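Local atomic coordinates of transposon Tn7 transposition protein tnsA (Escherichia coli, PDB entry 1T0F), a protein that forms the Tn7 transposase together with TnsB and, as a metal-dependent restriction enzyme-like endonuclease, breaks the 5' DNA strands during transposition. Residues Y32-T37 / T55-H60; S44-R49 / L62-L67; S77-I82 / F118-K123. All coordinates share one frame; numbering follows the deposited sequence.

Contact 1 of 3, residues Y32-T37 / T55-H60; sequences YIPWLT and TGRVHH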
ATOM      1  N   TYR A  32       3.352  -8.340  13.199  1.00 28.77           N
ATOM      2  CA  TYR A  32       4.172  -7.333  12.533  1.00 26.00           C
ATOM      3  C   TYR A  32       3.848  -5.914  12.977  1.00 24.34           C
ATOM      4  O   TYR A  32       2.691  -5.577  13.227  1.00 24.31           O
ATOM      5  CB  TYR A  32       3.988  -7.427  11.012  1.00 24.38           C
ATOM      6  CG  TYR A  32       4.782  -6.401  10.227  1.00 23.83           C
ATOM      7  CD1 TYR A  32       6.166  -6.520  10.086  1.00 23.45           C
ATOM      8  CD2 TYR A  32       4.147  -5.311   9.628  1.00 24.65           C
ATOM      9  CE1 TYR A  32       6.905  -5.577   9.361  1.00 23.33           C
ATOM     10  CE2 TYR A  32       4.877  -4.360   8.903  1.00 23.97           C
ATOM     11  CZ  TYR A  32       6.252  -4.504   8.773  1.00 23.69           C
ATOM     12  OH  TYR A  32       6.965  -3.587   8.030  1.00 22.54           O
ATOM     13  N   ILE A  33       4.887  -5.087  13.068  1.00 24.34           N
ATOM     14  CA  ILE A  33       4.735  -3.678  13.418  1.00 26.07           C
ATOM     15  C   ILE A  33       5.500  -2.916  12.332  1.00 23.24           C
ATOM     16  O   ILE A  33       6.682  -3.146  12.136  1.00 25.28           O
ATOM     17  CB  ILE A  33       5.357  -3.353  14.795  1.00 28.61           C
ATOM     18  CG1 ILE A  33       4.664  -4.169  15.889  1.00 31.17           C
ATOM     19  CG2 ILE A  33       5.191  -1.872  15.093  1.00 29.43           C
ATOM     20  CD1 ILE A  33       5.164  -3.859  17.295  1.00 34.12           C
ATOM     21  N   PRO A  34       4.829  -2.011  11.602  1.00 23.01           N
ATOM     22  CA  PRO A  34       5.511  -1.254  10.541  1.00 24.28           C
ATOM     23  C   PRO A  34       6.568  -0.286  11.072  1.00 25.20           C
ATOM     24  O   PRO A  34       6.453   0.218  12.188  1.00 25.09           O
ATOM     25  CB  PRO A  34       4.363  -0.528   9.850  1.00 23.64           C
ATOM     26  CG  PRO A  34       3.420  -0.263  10.987  1.00 25.29           C
ATOM     27  CD  PRO A  34       3.429  -1.577  11.744  1.00 22.65           C
ATOM     28  N   TRP A  35       7.595  -0.030  10.270  1.00 25.83           N
ATOM     29  CA  TRP A  35       8.654   0.889  10.678  1.00 26.68           C
ATOM     30  C   TRP A  35       8.089   2.307  10.773  1.00 27.62           C
ATOM     31  O   TRP A  35       8.365   3.028  11.730  1.00 28.10           O
ATOM     32  CB  TRP A  35       9.817   0.836   9.683  1.00 26.13           C
ATOM     33  CG  TRP A  35      10.909   1.826   9.989  1.00 27.72           C
ATOM     34  CD1 TRP A  35      11.185   2.981   9.311  1.00 27.97           C
ATOM     35  CD2 TRP A  35      11.850   1.759  11.068  1.00 27.74           C
ATOM     36  NE1 TRP A  35      12.245   3.638   9.899  1.00 27.32           N
ATOM     37  CE2 TRP A  35      12.670   2.911  10.980  1.00 27.49           C
ATOM     38  CE3 TRP A  35      12.080   0.840  12.101  1.00 29.37           C
ATOM     39  CZ2 TRP A  35      13.704   3.166  11.890  1.00 29.16           C
ATOM     40  CZ3 TRP A  35      13.116   1.096  13.007  1.00 30.61           C
ATOM     41  CH2 TRP A  35      13.911   2.250  12.891  1.00 29.08           C
ATOM     42  N   LEU A  36       7.288   2.697   9.785  1.00 27.03           N
ATOM     43  CA  LEU A  36       6.667   4.019   9.764  1.00 27.74           C
ATOM     44  C   LEU A  36       5.183   3.904  10.087  1.00 28.45           C
ATOM     45  O   LEU A  36       4.540   2.916   9.733  1.00 29.36           O
ATOM     46  CB  LEU A  36       6.809   4.660   8.381  1.00 27.46           C
ATOM     47  CG  LEU A  36       8.199   4.807   7.758  1.00 28.01           C
ATOM     48  CD1 LEU A  36       8.050   5.370   6.344  1.00 27.09           C
ATOM     49  CD2 LEU A  36       9.071   5.720   8.619  1.00 27.00           C
ATOM     50  N   THR A  37       4.639   4.924  10.746  1.00 27.02           N
ATOM     51  CA  THR A  37       3.227   4.958  11.099  1.00 29.87           C
ATOM     52  C   THR A  37       2.616   6.193  10.447  1.00 28.97           C
ATOM     53  O   THR A  37       3.338   7.026   9.898  1.00 29.97           O
ATOM     54  CB  THR A  37       3.032   5.056  12.624  1.00 30.91           C
ATOM     55  OG1 THR A  37       3.442   6.355  13.076  1.00 33.01           O
ATOM     56  CG2 THR A  37       3.863   4.004  13.327  1.00 31.43           C
ATOM     57  N   THR A  55      -4.472 -10.022   7.554  1.00 23.33           N
ATOM     58  CA  THR A  55      -3.515  -9.974   8.654  1.00 23.74           C
ATOM     59  C   THR A  55      -4.168  -9.799  10.017  1.00 23.49           C
ATOM     60  O   THR A  55      -3.559 -10.107  11.038  1.00 25.75           O
ATOM     61  CB  THR A  55      -2.522  -8.811   8.475  1.00 23.13           C
ATOM     62  OG1 THR A  55      -3.223  -7.571   8.620  1.00 23.53           O
ATOM     63  CG2 THR A  55      -1.871  -8.864   7.091  1.00 24.00           C
ATOM     64  N   GLY A  56      -5.396  -9.297  10.030  1.00 22.08           N
ATOM     65  CA  GLY A  56      -6.079  -9.057  11.289  1.00 24.03           C
ATOM     66  C   GLY A  56      -5.590  -7.772  11.946  1.00 24.93           C
ATOM     67  O   GLY A  56      -6.011  -7.443  13.055  1.00 23.61           O
ATOM     68  N   ARG A  57      -4.702  -7.047  11.258  1.00 24.19           N
ATOM     69  CA  ARG A  57      -4.134  -5.792  11.766  1.00 23.42           C
ATOM     70  C   ARG A  57      -4.750  -4.555  11.142  1.00 23.44           C
ATOM     71  O   ARG A  57      -5.412  -4.623  10.100  1.00 21.77           O
ATOM     72  CB  ARG A  57      -2.633  -5.687  11.454  1.00 23.97           C
ATOM     73  CG  ARG A  57      -1.707  -6.691  12.106  1.00 24.13           C
ATOM     74  CD  ARG A  57      -0.233  -6.245  11.965  1.00 22.34           C
ATOM     75  NE  ARG A  57       0.274  -6.284  10.588  1.00 23.57           N
ATOM     76  CZ  ARG A  57       0.459  -5.219   9.808  1.00 22.05           C
ATOM     77  NH1 ARG A  57       0.182  -3.998  10.249  1.00 24.62           N
ATOM     78  NH2 ARG A  57       0.929  -5.377   8.576  1.00 24.49           N
ATOM     79  N   VAL A  58      -4.507  -3.414  11.788  1.00 21.70           N
ATOM     80  CA  VAL A  58      -4.936  -2.129  11.256  1.00 22.26           C
ATOM     81  C   VAL A  58      -3.626  -1.636  10.637  1.00 23.67           C
ATOM     82  O   VAL A  58      -2.643  -1.399  11.350  1.00 22.79           O
ATOM     83  CB  VAL A  58      -5.383  -1.138  12.353  1.00 24.88           C
ATOM     84  CG1 VAL A  58      -5.485   0.270  11.763  1.00 24.16           C
ATOM     85  CG2 VAL A  58      -6.739  -1.558  12.913  1.00 24.13           C
ATOM     86  N   HIS A  59      -3.603  -1.509   9.313  1.00 20.13           N
ATOM     87  CA  HIS A  59      -2.397  -1.087   8.615  1.00 20.32           C
ATOM     88  C   HIS A  59      -2.227   0.421   8.553  1.00 19.65           C
ATOM     89  O   HIS A  59      -3.193   1.173   8.657  1.00 20.59           O
ATOM     90  CB  HIS A  59      -2.393  -1.648   7.192  1.00 20.19           C
ATOM     91  CG  HIS A  59      -2.339  -3.142   7.135  1.00 20.34           C
ATOM     92  ND1 HIS A  59      -1.234  -3.831   6.682  1.00 20.02           N
ATOM     93  CD2 HIS A  59      -3.247  -4.080   7.495  1.00 19.63           C
ATOM     94  CE1 HIS A  59      -1.465  -5.131   6.764  1.00 20.16           C
ATOM     95  NE2 HIS A  59      -2.679  -5.307   7.255  1.00 21.48           N
ATOM     96  N   HIS A  60      -0.978   0.836   8.360  1.00 20.51           N
ATOM     97  CA  HIS A  60      -0.606   2.245   8.262  1.00 20.62           C
ATOM     98  C   HIS A  60      -0.163   2.576   6.855  1.00 19.19           C
ATOM     99  O   HIS A  60       0.908   2.155   6.426  1.00 18.36           O
ATOM    100  CB  HIS A  60       0.549   2.547   9.211  1.00 22.86           C
ATOM    101  CG  HIS A  60       0.151   2.570  10.650  1.00 27.71           C
ATOM    102  ND1 HIS A  60      -0.086   3.742  11.334  1.00 28.73           N
ATOM    103  CD2 HIS A  60      -0.079   1.566  11.527  1.00 31.22           C
ATOM    104  CE1 HIS A  60      -0.443   3.459  12.575  1.00 32.02           C
ATOM    105  NE2 HIS A  60      -0.447   2.146  12.717  1.00 31.99           N
TER
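The guanidinium of R57 lies against the edge of the Y32 ring: NH2 comes to 3.4 Å from CD2 of Y32, near the ring plane, while that same carbon stands over one face of the guanidinium. The two planes are 63° apart, so ring edge meets guanidinium face. On the opposite face sits the imidazole of H59, and R57 is layered between tyrosine and histidine. A bend at chi3 (-68°) folds the R57 chain past the Y32 carbonyl, with CD 3.3 Å from Y32 O. The charge is met by E84, which takes a salt bridge from NH2 and hydrogen bonds from H59 ND1 and H60 N.

Further along, H60, on strand 58-61, packs against P34 and T37 of the 32-37 loop. Its ND1 is 3.6 Å from T37 CB and accepts a hydrogen bond from the backbone N of V38, T37 CG2 lies over one face of the ring, and P34 CG reaches CD2 at 4.0 Å. L36 O is buried here and has no polar partner. Within 55-60, T55 OG1 accepts from R57 N and pairs with H59 NE2 at 2.7 Å. That backbone bond makes an ST turn, in the connection between hairpin strands 48-51 and 58-61.

Contact 2 of 3, residues S44-R49 / L62-L67; sequences SGRSHR and LSDLEL
With CG of H48 anti to its carbonyl carbon (chi1 -57°) and the R46 chain extended until it bends at chi3 (62°), imidazole and guanidinium converge on one carboxylate oxygen, OD1 of D64. H48 NE2 donates to D64 OD1 at 2.7 Å, nearly straight (165°) and within the ring plane, arriving on the anti side, somewhat out of the carboxylate plane. R46 NE comes to the syn lone pair of D64 OD1 at 3.0 Å, and NH2 adds weak bonds to both oxygens, completing the salt bridge. The guanidinium edge therefore faces D64, while H48 CE1 lies over one guanidinium face.

L67, one helical turn after D64, sets CD2 3.6 Å above the centre of the H48 ring, a CH-pi contact that covers one face; S63 O lies at the ring edge. Replacing D64 by an alanine would probably leave H48 NE2 and the R46 charge without their shared acceptor and the guanidinium held less firmly, though NH1 keeps Y183 O. The backbones also touch, S63 CA to R46 O at 3.1 Å.

S63 is the N-cap, its OG accepting from E66 N, and active-site E66 takes L62 N on OE1 at 2.8 Å. The contact thus fastens the start of helix 64-75 to the run into strand 48-51, whose H48 bonds to L61 of hairpin partner 58-61; R46 NH1 bonds to Y183 O at the C-terminal end of helix 173-183.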
ATOM      1  N   SER A  44       2.618  16.702   2.733  1.00 55.85           N
ATOM      2  CA  SER A  44       2.094  16.841   1.378  1.00 56.57           C
ATOM      3  C   SER A  44       1.086  15.757   1.018  1.00 56.54           C
ATOM      4  O   SER A  44       0.648  15.678  -0.131  1.00 57.92           O
ATOM      5  CB  SER A  44       3.235  16.796   0.359  1.00 58.18           C
ATOM      6  OG  SER A  44       3.685  15.462   0.161  1.00 57.59           O
ATOM      7  N   GLY A  45       0.719  14.920   1.984  1.00 54.02           N
ATOM      8  CA  GLY A  45      -0.225  13.859   1.683  1.00 51.06           C
ATOM      9  C   GLY A  45      -1.243  13.522   2.755  1.00 47.43           C
ATOM     10  O   GLY A  45      -1.340  14.195   3.781  1.00 48.08           O
ATOM     11  N   ARG A  46      -2.009  12.465   2.502  1.00 43.82           N
ATOM     12  CA  ARG A  46      -3.042  12.012   3.425  1.00 39.67           C
ATOM     13  C   ARG A  46      -2.756  10.587   3.880  1.00 36.82           C
ATOM     14  O   ARG A  46      -2.345   9.744   3.085  1.00 36.03           O
ATOM     15  CB  ARG A  46      -4.416  12.077   2.749  1.00 39.79           C
ATOM     16  CG  ARG A  46      -5.557  11.562   3.615  1.00 40.91           C
ATOM     17  CD  ARG A  46      -6.931  11.869   3.019  1.00 42.41           C
ATOM     18  NE  ARG A  46      -7.151  11.230   1.725  1.00 43.53           N
ATOM     19  CZ  ARG A  46      -8.349  11.069   1.168  1.00 44.86           C
ATOM     20  NH1 ARG A  46      -9.438  11.499   1.795  1.00 43.58           N
ATOM     21  NH2 ARG A  46      -8.465  10.471  -0.013  1.00 45.09           N
ATOM     22  N   SER A  47      -2.979  10.318   5.161  1.00 32.98           N
ATOM     23  CA  SER A  47      -2.732   8.987   5.702  1.00 30.38           C
ATOM     24  C   SER A  47      -4.037   8.226   5.888  1.00 27.81           C
ATOM     25  O   SER A  47      -5.120   8.815   5.920  1.00 26.15           O
ATOM     26  CB  SER A  47      -2.011   9.083   7.043  1.00 31.24           C
ATOM     27  OG  SER A  47      -2.861   9.656   8.016  1.00 31.41           O
ATOM     28  N   HIS A  48      -3.920   6.911   6.013  1.00 26.30           N
ATOM     29  CA  HIS A  48      -5.073   6.044   6.187  1.00 24.69           C
ATOM     30  C   HIS A  48      -4.715   4.904   7.127  1.00 23.67           C
ATOM     31  O   HIS A  48      -3.614   4.349   7.068  1.00 23.59           O
ATOM     32  CB  HIS A  48      -5.492   5.430   4.843  1.00 24.43           C
ATOM     33  CG  HIS A  48      -5.812   6.434   3.781  1.00 23.45           C
ATOM     34  ND1 HIS A  48      -7.029   7.075   3.705  1.00 23.90           N
ATOM     35  CD2 HIS A  48      -5.073   6.899   2.745  1.00 24.33           C
ATOM     36  CE1 HIS A  48      -7.028   7.893   2.665  1.00 25.17           C
ATOM     37  NE2 HIS A  48      -5.853   7.805   2.067  1.00 23.69           N
ATOM     38  N   ARG A  49      -5.658   4.562   7.992  1.00 23.94           N
ATOM     39  CA  ARG A  49      -5.507   3.455   8.919  1.00 24.44           C
ATOM     40  C   ARG A  49      -6.612   2.519   8.462  1.00 24.09           C
ATOM     41  O   ARG A  49      -7.789   2.884   8.470  1.00 23.55           O
ATOM     42  CB  ARG A  49      -5.742   3.925  10.353  1.00 26.60           C
ATOM     43  CG  ARG A  49      -4.571   4.714  10.917  1.00 33.95           C
ATOM     44  CD  ARG A  49      -3.492   3.776  11.410  1.00 40.52           C
ATOM     45  NE  ARG A  49      -3.532   3.639  12.866  1.00 49.20           N
ATOM     46  CZ  ARG A  49      -3.237   2.522  13.528  1.00 51.75           C
ATOM     47  NH1 ARG A  49      -2.885   1.426  12.868  1.00 53.80           N
ATOM     48  NH2 ARG A  49      -3.278   2.507  14.853  1.00 53.95           N
ATOM     49  N   LEU A  62       0.611   5.696   4.163  1.00 21.52           N
ATOM     50  CA  LEU A  62       0.959   7.114   4.158  1.00 22.89           C
ATOM     51  C   LEU A  62       0.595   7.974   2.943  1.00 24.44           C
ATOM     52  O   LEU A  62       1.080   9.100   2.820  1.00 25.54           O
ATOM     53  CB  LEU A  62       2.454   7.253   4.471  1.00 23.69           C
ATOM     54  CG  LEU A  62       2.830   7.081   5.951  1.00 24.22           C
ATOM     55  CD1 LEU A  62       2.264   5.782   6.519  1.00 26.88           C
ATOM     56  CD2 LEU A  62       4.345   7.106   6.081  1.00 26.90           C
ATOM     57  N   SER A  63      -0.258   7.462   2.058  1.00 22.39           N
ATOM     58  CA  SER A  63      -0.701   8.224   0.890  1.00 22.90           C
ATOM     59  C   SER A  63      -1.897   7.524   0.254  1.00 23.76           C
ATOM     60  O   SER A  63      -2.151   6.353   0.539  1.00 21.76           O
ATOM     61  CB  SER A  63       0.420   8.338  -0.148  1.00 24.94           C
ATOM     62  OG  SER A  63       0.635   7.109  -0.821  1.00 23.65           O
ATOM     63  N   ASP A  64      -2.623   8.242  -0.603  1.00 23.62           N
ATOM     64  CA  ASP A  64      -3.770   7.665  -1.292  1.00 24.98           C
ATOM     65  C   ASP A  64      -3.269   6.580  -2.241  1.00 23.73           C
ATOM     66  O   ASP A  64      -3.971   5.602  -2.506  1.00 22.61           O
ATOM     67  CB  ASP A  64      -4.528   8.725  -2.099  1.00 29.37           C
ATOM     68  CG  ASP A  64      -5.253   9.735  -1.220  1.00 33.16           C
ATOM     69  OD1 ASP A  64      -5.349   9.522   0.007  1.00 34.14           O
ATOM     70  OD2 ASP A  64      -5.741  10.745  -1.767  1.00 35.50           O
ATOM     71  N   LEU A  65      -2.055   6.753  -2.753  1.00 22.12           N
ATOM     72  CA  LEU A  65      -1.487   5.765  -3.660  1.00 22.27           C
ATOM     73  C   LEU A  65      -1.206   4.459  -2.925  1.00 21.70           C
ATOM     74  O   LEU A  65      -1.433   3.373  -3.461  1.00 18.08           O
ATOM     75  CB  LEU A  65      -0.203   6.295  -4.297  1.00 23.79           C
ATOM     76  CG  LEU A  65       0.415   5.393  -5.363  1.00 27.21           C
ATOM     77  CD1 LEU A  65      -0.664   4.820  -6.269  1.00 30.05           C
ATOM     78  CD2 LEU A  65       1.445   6.206  -6.173  1.00 29.90           C
ATOM     79  N   GLU A  66      -0.698   4.566  -1.696  1.00 19.52           N
ATOM     80  CA  GLU A  66      -0.422   3.378  -0.891  1.00 19.93           C
ATOM     81  C   GLU A  66      -1.741   2.693  -0.556  1.00 18.15           C
ATOM     82  O   GLU A  66      -1.819   1.464  -0.508  1.00 19.45           O
ATOM     83  CB  GLU A  66       0.320   3.756   0.393  1.00 19.74           C
ATOM     84  CG  GLU A  66       1.830   3.889   0.198  1.00 22.51           C
ATOM     85  CD  GLU A  66       2.549   4.372   1.453  1.00 27.05           C
ATOM     86  OE1 GLU A  66       2.111   4.006   2.567  1.00 24.49           O
ATOM     87  OE2 GLU A  66       3.561   5.101   1.318  1.00 27.03           O
ATOM     88  N   LEU A  67      -2.777   3.493  -0.313  1.00 17.89           N
ATOM     89  CA  LEU A  67      -4.102   2.945  -0.027  1.00 19.66           C
ATOM     90  C   LEU A  67      -4.575   2.124  -1.232  1.00 20.43           C
ATOM     91  O   LEU A  67      -5.094   1.013  -1.078  1.00 18.62           O
ATOM     92  CB  LEU A  67      -5.106   4.074   0.239  1.00 21.06           C
ATOM     93  CG  LEU A  67      -6.585   3.681   0.368  1.00 21.61           C
ATOM     94  CD1 LEU A  67      -6.780   2.780   1.585  1.00 21.88           C
ATOM     95  CD2 LEU A  67      -7.438   4.944   0.491  1.00 21.38           C
TER

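Contact 3 of 3, residues S77-I82 / F118-K123; sequences SSVLDI and FLVDCK
The F118 ring meets I82 CG2 obliquely, through CD1 at 3.8 Å, the two side chains running alongside each other in one direction. V69 of helix 64-75 and V134 of strand 129-134 touch F118, which directly follows metal ligand D117. The carboxylates of D81 and D121, the other flat groups, stand on the sheet face opposite I82 and V120, with their OD2 atoms 4.3 Å apart and a water between them donating to both.

The strands, neighbours in the mixed sheet of the restriction enzyme-like (PDDEXK) nuclease domain, run antiparallel at 156°. D81 and D121 form a hydrogen-bonded pair, I82 and V120 a non-hydrogen-bonded one. Between V79 and D81 the register slips by one residue: L80 N and D81 N both donate to D121 O, the former at 2.7 Å, in a classic beta bulge. D121 N returns a bond to D81 O at 3.1 Å. Beyond the bulge, K123 N closes the ladder on S78 O at 2.8 Å, in the carbonyl plane.

V79 has CG1 anti to its backbone N (chi1 171°), which brings it to V120 CG1 at 4.0 Å; its CG2 lies near C122 SG. On this side I82 and V120 rest on L73 of helix 64-75, and aromatic packing from the chain of another protein covers S78, V79 and C122. At the solvent end, the aliphatic part of K123 runs roughly perpendicular to L80, CG near L80 CB.

The chemistry divides by face. The side with I82 and V120 is apolar, covered partly by helix 64-75 and, near V79, by the other protein. On the other, two like charges probably tolerate each other because the bridging water, a salt bridge from R83 to D121 and a bond from G29 N to D81 share the load.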
ATOM      1  N   SER A  77      -6.850 -13.246  -3.631  1.00 24.62           N
ATOM      2  CA  SER A  77      -7.025 -14.414  -2.769  1.00 25.55           C
ATOM      3  C   SER A  77      -5.724 -15.076  -2.306  1.00 24.77           C
ATOM      4  O   SER A  77      -5.654 -15.581  -1.191  1.00 27.51           O
ATOM      5  CB  SER A  77      -7.909 -15.461  -3.460  1.00 26.86           C
ATOM      6  OG  SER A  77      -7.256 -16.036  -4.575  1.00 27.78           O
ATOM      7  N   SER A  78      -4.695 -15.056  -3.146  1.00 25.03           N
ATOM      8  CA  SER A  78      -3.421 -15.695  -2.813  1.00 26.51           C
ATOM      9  C   SER A  78      -2.525 -14.967  -1.804  1.00 26.18           C
ATOM     10  O   SER A  78      -1.610 -15.568  -1.247  1.00 24.76           O
ATOM     11  CB  SER A  78      -2.615 -15.938  -4.087  1.00 27.72           C
ATOM     12  OG  SER A  78      -2.233 -14.705  -4.670  1.00 32.46           O
ATOM     13  N   VAL A  79      -2.770 -13.682  -1.577  1.00 25.12           N
ATOM     14  CA  VAL A  79      -1.945 -12.942  -0.622  1.00 24.15           C
ATOM     15  C   VAL A  79      -2.142 -13.481   0.787  1.00 23.87           C
ATOM     16  O   VAL A  79      -3.272 -13.607   1.277  1.00 25.13           O
ATOM     17  CB  VAL A  79      -2.262 -11.429  -0.664  1.00 22.46           C
ATOM     18  CG1 VAL A  79      -1.574 -10.700   0.486  1.00 20.41           C
ATOM     19  CG2 VAL A  79      -1.787 -10.856  -1.993  1.00 23.22           C
ATOM     20  N   LEU A  80      -1.029 -13.812   1.434  1.00 22.85           N
ATOM     21  CA  LEU A  80      -1.049 -14.354   2.789  1.00 22.84           C
ATOM     22  C   LEU A  80      -0.726 -13.288   3.832  1.00 23.24           C
ATOM     23  O   LEU A  80      -1.361 -13.223   4.889  1.00 21.81           O
ATOM     24  CB  LEU A  80      -0.039 -15.494   2.904  1.00 23.69           C
ATOM     25  CG  LEU A  80       0.048 -16.225   4.243  1.00 28.47           C
ATOM     26  CD1 LEU A  80      -1.277 -16.920   4.555  1.00 28.68           C
ATOM     27  CD2 LEU A  80       1.176 -17.243   4.174  1.00 31.85           C
ATOM     28  N   ASP A  81       0.274 -12.461   3.541  1.00 22.55           N
ATOM     29  CA  ASP A  81       0.667 -11.407   4.472  1.00 21.31           C
ATOM     30  C   ASP A  81       1.043 -10.145   3.707  1.00 21.24           C
ATOM     31  O   ASP A  81       1.496 -10.207   2.563  1.00 21.02           O
ATOM     32  CB  ASP A  81       1.854 -11.870   5.330  1.00 22.97           C
ATOM     33  CG  ASP A  81       2.088 -10.977   6.551  1.00 27.36           C
ATOM     34  OD1 ASP A  81       1.246 -10.091   6.828  1.00 25.73           O
ATOM     35  OD2 ASP A  81       3.111 -11.172   7.249  1.00 29.48           O
ATOM     36  N   ILE A  82       0.818  -9.004   4.344  1.00 18.42           N
ATOM     37  CA  ILE A  82       1.148  -7.705   3.769  1.00 19.60           C
ATOM     38  C   ILE A  82       1.874  -6.957   4.877  1.00 18.94           C
ATOM     39  O   ILE A  82       1.283  -6.655   5.913  1.00 19.62           O
ATOM     40  CB  ILE A  82      -0.116  -6.908   3.382  1.00 19.06           C
ATOM     41  CG1 ILE A  82      -0.847  -7.607   2.227  1.00 19.66           C
ATOM     42  CG2 ILE A  82       0.272  -5.478   2.970  1.00 19.94           C
ATOM     43  CD1 ILE A  82      -2.227  -7.018   1.933  1.00 22.70           C
ATOM     44  N   PHE A 118       5.748  -1.973   0.683  1.00 16.01           N
ATOM     45  CA  PHE A 118       5.065  -3.244   0.957  1.00 18.73           C
ATOM     46  C   PHE A 118       5.940  -4.455   0.678  1.00 16.22           C
ATOM     47  O   PHE A 118       6.589  -4.534  -0.366  1.00 18.71           O
ATOM     48  CB  PHE A 118       3.809  -3.416   0.084  1.00 17.43           C
ATOM     49  CG  PHE A 118       2.767  -2.353   0.264  1.00 19.43           C
ATOM     50  CD1 PHE A 118       1.836  -2.429   1.298  1.00 18.52           C
ATOM     51  CD2 PHE A 118       2.683  -1.292  -0.639  1.00 18.23           C
ATOM     52  CE1 PHE A 118       0.829  -1.464   1.428  1.00 19.10           C
ATOM     53  CE2 PHE A 118       1.684  -0.324  -0.521  1.00 17.48           C
ATOM     54  CZ  PHE A 118       0.752  -0.408   0.514  1.00 19.43           C
ATOM     55  N   LEU A 119       5.958  -5.400   1.611  1.00 16.01           N
ATOM     56  CA  LEU A 119       6.674  -6.657   1.412  1.00 16.88           C
ATOM     57  C   LEU A 119       5.503  -7.634   1.465  1.00 18.10           C
ATOM     58  O   LEU A 119       4.801  -7.716   2.473  1.00 17.32           O
ATOM     59  CB  LEU A 119       7.669  -6.947   2.540  1.00 17.92           C
ATOM     60  CG  LEU A 119       8.304  -8.339   2.423  1.00 17.19           C
ATOM     61  CD1 LEU A 119       9.058  -8.472   1.109  1.00 20.10           C
ATOM     62  CD2 LEU A 119       9.254  -8.576   3.597  1.00 20.51           C
ATOM     63  N   VAL A 120       5.293  -8.364   0.378  1.00 19.81           N
ATOM     64  CA  VAL A 120       4.134  -9.248   0.279  1.00 19.33           C
ATOM     65  C   VAL A 120       4.492 -10.717   0.200  1.00 19.12           C
ATOM     66  O   VAL A 120       5.435 -11.096  -0.496  1.00 17.82           O
ATOM     67  CB  VAL A 120       3.297  -8.865  -0.984  1.00 19.19           C
ATOM     68  CG1 VAL A 120       1.984  -9.667  -1.041  1.00 18.22           C
ATOM     69  CG2 VAL A 120       3.004  -7.360  -0.972  1.00 18.61           C
ATOM     70  N   ASP A 121       3.731 -11.532   0.934  1.00 19.09           N
ATOM     71  CA  ASP A 121       3.905 -12.983   0.939  1.00 20.23           C
ATOM     72  C   ASP A 121       2.631 -13.593   0.348  1.00 20.31           C
ATOM     73  O   ASP A 121       1.530 -13.204   0.716  1.00 20.93           O
ATOM     74  CB  ASP A 121       4.095 -13.500   2.368  1.00 23.97           C
ATOM     75  CG  ASP A 121       5.454 -13.141   2.945  1.00 28.49           C
ATOM     76  OD1 ASP A 121       6.469 -13.649   2.431  1.00 32.70           O
ATOM     77  OD2 ASP A 121       5.503 -12.350   3.908  1.00 34.39           O
ATOM     78  N   CYS A 122       2.782 -14.545  -0.565  1.00 22.77           N
ATOM     79  CA  CYS A 122       1.626 -15.191  -1.185  1.00 23.79           C
ATOM     80  C   CYS A 122       1.664 -16.696  -0.922  1.00 25.71           C
ATOM     81  O   CYS A 122       2.741 -17.280  -0.766  1.00 25.81           O
ATOM     82  CB  CYS A 122       1.614 -14.925  -2.693  1.00 24.84           C
ATOM     83  SG  CYS A 122       1.511 -13.163  -3.139  1.00 27.12           S
ATOM     84  N   LYS A 123       0.488 -17.313  -0.877  1.00 27.12           N
ATOM     85  CA  LYS A 123       0.365 -18.747  -0.611  1.00 30.42           C
ATOM     86  C   LYS A 123       0.815 -19.596  -1.785  1.00 29.63           C
ATOM     87  O   LYS A 123       1.370 -20.682  -1.605  1.00 31.41           O
ATOM     88  CB  LYS A 123      -1.083 -19.098  -0.265  1.00 31.63           C
ATOM     89  CG  LYS A 123      -1.556 -18.499   1.044  1.00 37.39           C
ATOM     90  CD  LYS A 123      -3.002 -18.857   1.339  1.00 38.94           C
ATOM     91  CE  LYS A 123      -3.942 -18.294   0.288  1.00 40.83           C
ATOM     92  NZ  LYS A 123      -5.371 -18.535   0.652  1.00 42.75           N
TER
HETATM   93  O   HOH W   1       4.916 -12.887   6.534  1.00 27.43           O

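Overall arrangement
From the N terminus, the loop after helix 13-21 supplies 32-37, and contact 1 closes on 55-60, drawing that loop against the hairpin of strands 48-51 and 58-61. Contact 2 opens inside this span and closes beyond it, so the two cross: 44-49 leads into the first hairpin strand and 62-67 starts helix 64-75. Contact 3 follows in series, bringing strand 79-87 together with strand 115-122 of the mixed sheet across an excursion that includes helix 90-100. R57 and H59 pack against the I82 carbonyl, joining contacts 1 and 3, while E66 O touches F118, joining contacts 2 and 3. The loop, the helix start and the F118 end of the sheet thus meet near catalytic E66 and D117.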